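PDB 2UX9: dodecin from Thermus thermophilus, which binds and sequesters flavins such as FMN and FAD, probably as a cofactor store in a hollow dodecameric shell, and can also bind coenzyme A. Local coordinates for residues C[9-14]-C[57-62]. The protein carries 1 engineered substitution. Sequence-based numbering, arbitrary orientation. Where two conformers were deposited one is given.
Sequences ELVGTS and QVVLEV. With FMN (flavin mononucleotide), chain H; FMN (flavin mononucleotide), chain B.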
loop_
_atom_site.group_PDB
_atom_site.type_symbol
_atom_site.label_atom_id
_atom_site.label_comp_id
_atom_site.label_asym_id
_atom_site.label_seq_id
_atom_site.Cartn_x
_atom_site.Cartn_y
_atom_site.Cartn_z
ATOM N N GLU C 9 9.336 16.866 3.990
ATOM C CA GLU C 9 9.583 15.673 4.780
ATOM C C GLU C 9 10.805 15.848 5.682
ATOM O O GLU C 9 11.918 16.091 5.207
ATOM C CB GLU C 9 9.766 14.479 3.867
ATOM C CG GLU C 9 9.669 13.144 4.570
ATOM C CD GLU C 9 9.755 11.977 3.611
ATOM O OE1 GLU C 9 9.966 12.198 2.403
ATOM O OE2 GLU C 9 9.623 10.842 4.067
ATOM N N LEU C 10 10.575 15.742 6.984
ATOM C CA LEU C 10 11.607 15.881 8.002
ATOM C C LEU C 10 11.685 14.604 8.808
ATOM O O LEU C 10 10.726 13.808 8.841
ATOM C CB LEU C 10 11.279 17.039 8.943
ATOM C CG LEU C 10 11.095 18.393 8.267
ATOM C CD1 LEU C 10 10.690 19.466 9.273
ATOM C CD2 LEU C 10 12.330 18.823 7.494
ATOM N N VAL C 11 12.818 14.410 9.463
ATOM C CA VAL C 11 12.959 13.363 10.455
ATOM C C VAL C 11 13.392 14.004 11.757
ATOM O O VAL C 11 14.490 14.563 11.850
ATOM C CB VAL C 11 13.973 12.297 10.048
ATOM C CG1 VAL C 11 13.914 11.125 11.040
ATOM C CG2 VAL C 11 13.752 11.825 8.600
ATOM N N GLY C 12 12.515 13.964 12.752
ATOM C CA GLY C 12 12.861 14.413 14.081
ATOM C C GLY C 12 13.436 13.256 14.856
ATOM O O GLY C 12 12.998 12.111 14.707
ATOM N N THR C 13 14.416 13.534 15.699
ATOM C CA THR C 13 14.973 12.494 16.552
ATOM C C THR C 13 15.025 12.937 18.006
ATOM O O THR C 13 15.138 14.129 18.307
ATOM C CB THR C 13 16.380 12.062 16.109
ATOM O OG1 THR C 13 17.360 13.040 16.486
ATOM C CG2 THR C 13 16.427 11.838 14.618
ATOM N N SER C 14 14.951 11.963 18.904
ATOM C CA SER C 14 15.097 12.210 20.331
ATOM C C SER C 14 15.424 10.927 21.052
ATOM O O SER C 14 14.936 9.869 20.676
ATOM C CB SER C 14 13.824 12.795 20.922
ATOM O OG SER C 14 14.009 13.019 22.315
ATOM N N GLN C 57 13.304 7.933 15.920
ATOM C CA GLN C 57 13.365 8.701 14.686
ATOM C C GLN C 57 11.982 8.708 14.053
ATOM O O GLN C 57 11.475 7.654 13.668
ATOM C CB GLN C 57 14.387 8.073 13.735
ATOM C CG GLN C 57 15.809 8.021 14.304
ATOM C CD GLN C 57 16.751 7.177 13.478
ATOM O OE1 GLN C 57 16.310 6.261 12.792
ATOM N NE2 GLN C 57 18.059 7.470 13.546
ATOM N N VAL C 58 11.349 9.871 13.981
ATOM C CA VAL C 58 9.997 9.954 13.458
ATOM C C VAL C 58 10.050 10.721 12.148
ATOM O O VAL C 58 10.472 11.878 12.116
ATOM C CB VAL C 58 9.064 10.623 14.453
ATOM C CG1 VAL C 58 7.666 10.718 13.869
ATOM C CG2 VAL C 58 9.049 9.836 15.754
ATOM N N VAL C 59 9.668 10.048 11.070
ATOM C CA VAL C 59 9.658 10.620 9.741
ATOM C C VAL C 59 8.292 11.233 9.555
ATOM O O VAL C 59 7.290 10.541 9.688
ATOM C CB VAL C 59 9.887 9.546 8.669
ATOM C CG1 VAL C 59 9.914 10.186 7.256
ATOM C CG2 VAL C 59 11.166 8.746 8.961
ATOM N N LEU C 60 8.238 12.532 9.281
ATOM C CA LEU C 60 6.955 13.179 9.131
ATOM C C LEU C 60 6.930 14.180 7.999
ATOM O O LEU C 60 7.950 14.755 7.629
ATOM C CB LEU C 60 6.489 13.808 10.450
ATOM C CG LEU C 60 7.308 14.950 11.045
ATOM C CD1 LEU C 60 6.641 15.536 12.296
ATOM C CD2 LEU C 60 8.726 14.533 11.377
ATOM N N GLU C 61 5.754 14.339 7.421
ATOM C CA GLU C 61 5.463 15.406 6.469
ATOM C C GLU C 61 4.914 16.589 7.238
ATOM O O GLU C 61 4.075 16.405 8.126
ATOM C CB GLU C 61 4.407 14.945 5.468
ATOM C CG GLU C 61 4.838 13.781 4.582
ATOM C CD GLU C 61 5.686 14.216 3.408
ATOM O OE1 GLU C 61 6.181 13.333 2.685
ATOM O OE2 GLU C 61 5.858 15.436 3.202
ATOM N N VAL C 62 5.368 17.784 6.897
ATOM C CA VAL C 62 4.901 18.993 7.540
ATOM C C VAL C 62 4.307 19.876 6.444
ATOM O O VAL C 62 4.977 20.165 5.443
ATOM C CB VAL C 62 6.059 19.687 8.262
ATOM C CG1 VAL C 62 5.595 20.947 8.883
ATOM C CG2 VAL C 62 6.667 18.736 9.326
HETATM N N1 FMN H . 20.206 3.727 11.050
HETATM C C2 FMN H . 19.389 4.648 11.633
HETATM O O2 FMN H . 19.886 5.475 12.380
HETATM N N3 FMN H . 18.037 4.662 11.355
HETATM C C4 FMN H . 17.491 3.744 10.483
HETATM O O4 FMN H . 16.279 3.527 10.568
HETATM C C4A FMN H . 18.328 2.818 9.878
HETATM N N5 FMN H . 17.819 1.921 8.967
HETATM C C5A FMN H . 18.640 0.997 8.364
HETATM C C6 FMN H . 18.090 0.094 7.457
HETATM C C7 FMN H . 18.897 -0.856 6.837
HETATM C C7M FMN H . 18.320 -1.678 5.723
HETATM C C8 FMN H . 20.261 -0.896 7.141
HETATM C C8M FMN H . 21.159 -1.959 6.575
HETATM C C9 FMN H . 20.808 0.015 8.035
HETATM C C9A FMN H . 20.001 0.965 8.659
HETATM N N10 FMN H . 20.525 1.882 9.578
HETATM C C10 FMN H . 19.686 2.814 10.160
HETATM C "C1'" FMN H . 21.976 1.831 10.010
HETATM C "C2'" FMN H . 22.232 0.673 10.976
HETATM O "O2'" FMN H . 21.528 0.885 12.181
HETATM C "C3'" FMN H . 23.715 0.493 11.307
HETATM O "O3'" FMN H . 24.217 1.654 11.936
HETATM C "C4'" FMN H . 24.560 0.177 10.078
HETATM O "O4'" FMN H . 23.924 -0.809 9.292
HETATM C "C5'" FMN H . 25.944 -0.321 10.479
HETATM O "O5'" FMN H . 25.767 -1.461 11.294
HETATM P P FMN H . 27.020 -2.330 11.779
HETATM O O1P FMN H . 26.479 -3.359 12.746
HETATM O O2P FMN H . 27.670 -3.020 10.601
HETATM O O3P FMN H . 28.017 -1.429 12.472
HETATM N N1 FMN B . 21.694 4.114 7.533
HETATM C C2 FMN B . 21.885 3.076 6.672
HETATM O O2 FMN B . 22.983 2.548 6.633
HETATM N N3 FMN B . 20.844 2.614 5.890
HETATM C C4 FMN B . 19.597 3.196 5.966
HETATM O O4 FMN B . 18.837 3.044 5.007
HETATM C C4A FMN B . 19.402 4.242 6.855
HETATM N N5 FMN B . 18.155 4.811 6.988
HETATM C C5A FMN B . 17.952 5.851 7.866
HETATM C C6 FMN B . 16.682 6.413 7.965
HETATM C C7 FMN B . 16.451 7.471 8.840
HETATM C C7M FMN B . 15.039 7.921 9.073
HETATM C C8 FMN B . 17.509 7.964 9.610
HETATM C C8M FMN B . 17.337 9.163 10.499
HETATM C C9 FMN B . 18.770 7.392 9.519
HETATM C C9A FMN B . 19.004 6.334 8.641
HETATM N N10 FMN B . 20.272 5.753 8.516
HETATM C C10 FMN B . 20.451 4.697 7.641
HETATM C "C1'" FMN B . 21.472 6.300 9.260
HETATM C "C2'" FMN B . 21.977 7.600 8.631
HETATM O "O2'" FMN B . 22.469 7.348 7.332
HETATM C "C3'" FMN B . 23.085 8.264 9.449
HETATM O "O3'" FMN B . 24.203 7.407 9.539
HETATM C "C4'" FMN B . 22.632 8.654 10.852
HETATM O "O4'" FMN B . 21.369 9.285 10.796
HETATM C "C5'" FMN B . 23.631 9.599 11.509
HETATM O "O5'" FMN B . 23.762 10.730 10.673
HETATM P P FMN B . 24.628 11.995 11.127
HETATM O O1P FMN B . 24.675 12.932 9.941
HETATM O O2P FMN B . 23.976 12.684 12.304
HETATM O O3P FMN B . 26.023 11.542 11.496
#
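Gln-57, lying alongside Thr-13 with its CG 3.9 Å from Thr-13 CG2, rises from the face of this antiparallel strand pair and holds the pyrimidine ring of a flavin with both ends of its amide. Its OE1 accepts from N3 of the chain H FMN (2.8 Å), while NE2 donates to O2 of the same ring (2.9 Å), both bonds nearly straight. CG lies beside the backbone N (chi1 -60°) and the chain then runs out extended, which carries the amide to the pyrimidine edge. With an alanine at this position, N3 and O2 of that flavin would probably lose both amide partners, and Thr-13 CG2 its neighbour. The second flavin, that of chain B, sets its dimethyl end against the same sheet face: C8M lies 3.6 Å from Gln-57 NE2, and C7M fits against Val-11 CG1 (3.9 Å) and Val-59 CG2. Farther along this face, Glu-9 extends across Val-59, with OE2 3.3 Å from CG1, and forms a salt bridge to Lys-7 of a neighbouring subunit. Glu-61, modelled in two conformers, has its carboxylate near that of Glu-9 in one of them, a doubtful approach. On the other face, Leu-60 CG sits between its own N and carbonyl carbon (chi1 64°), bringing CD2 over Leu-10 O and close to Gly-12 N. Helix 18-32 packs against Val-58 and Leu-60 there. Paired backbone hydrogen bonds join Leu-10 to Leu-60 and Gly-12 to Val-58; the bond from Gly-12 N to Val-58 O is the most bent (144°). Strand 9-14 also pairs with a neighbouring subunit, continuing the sheet across the interface. This is the dodecin fold, a three-stranded antiparallel sheet backed by one helix, with the flavin site shared between subunits.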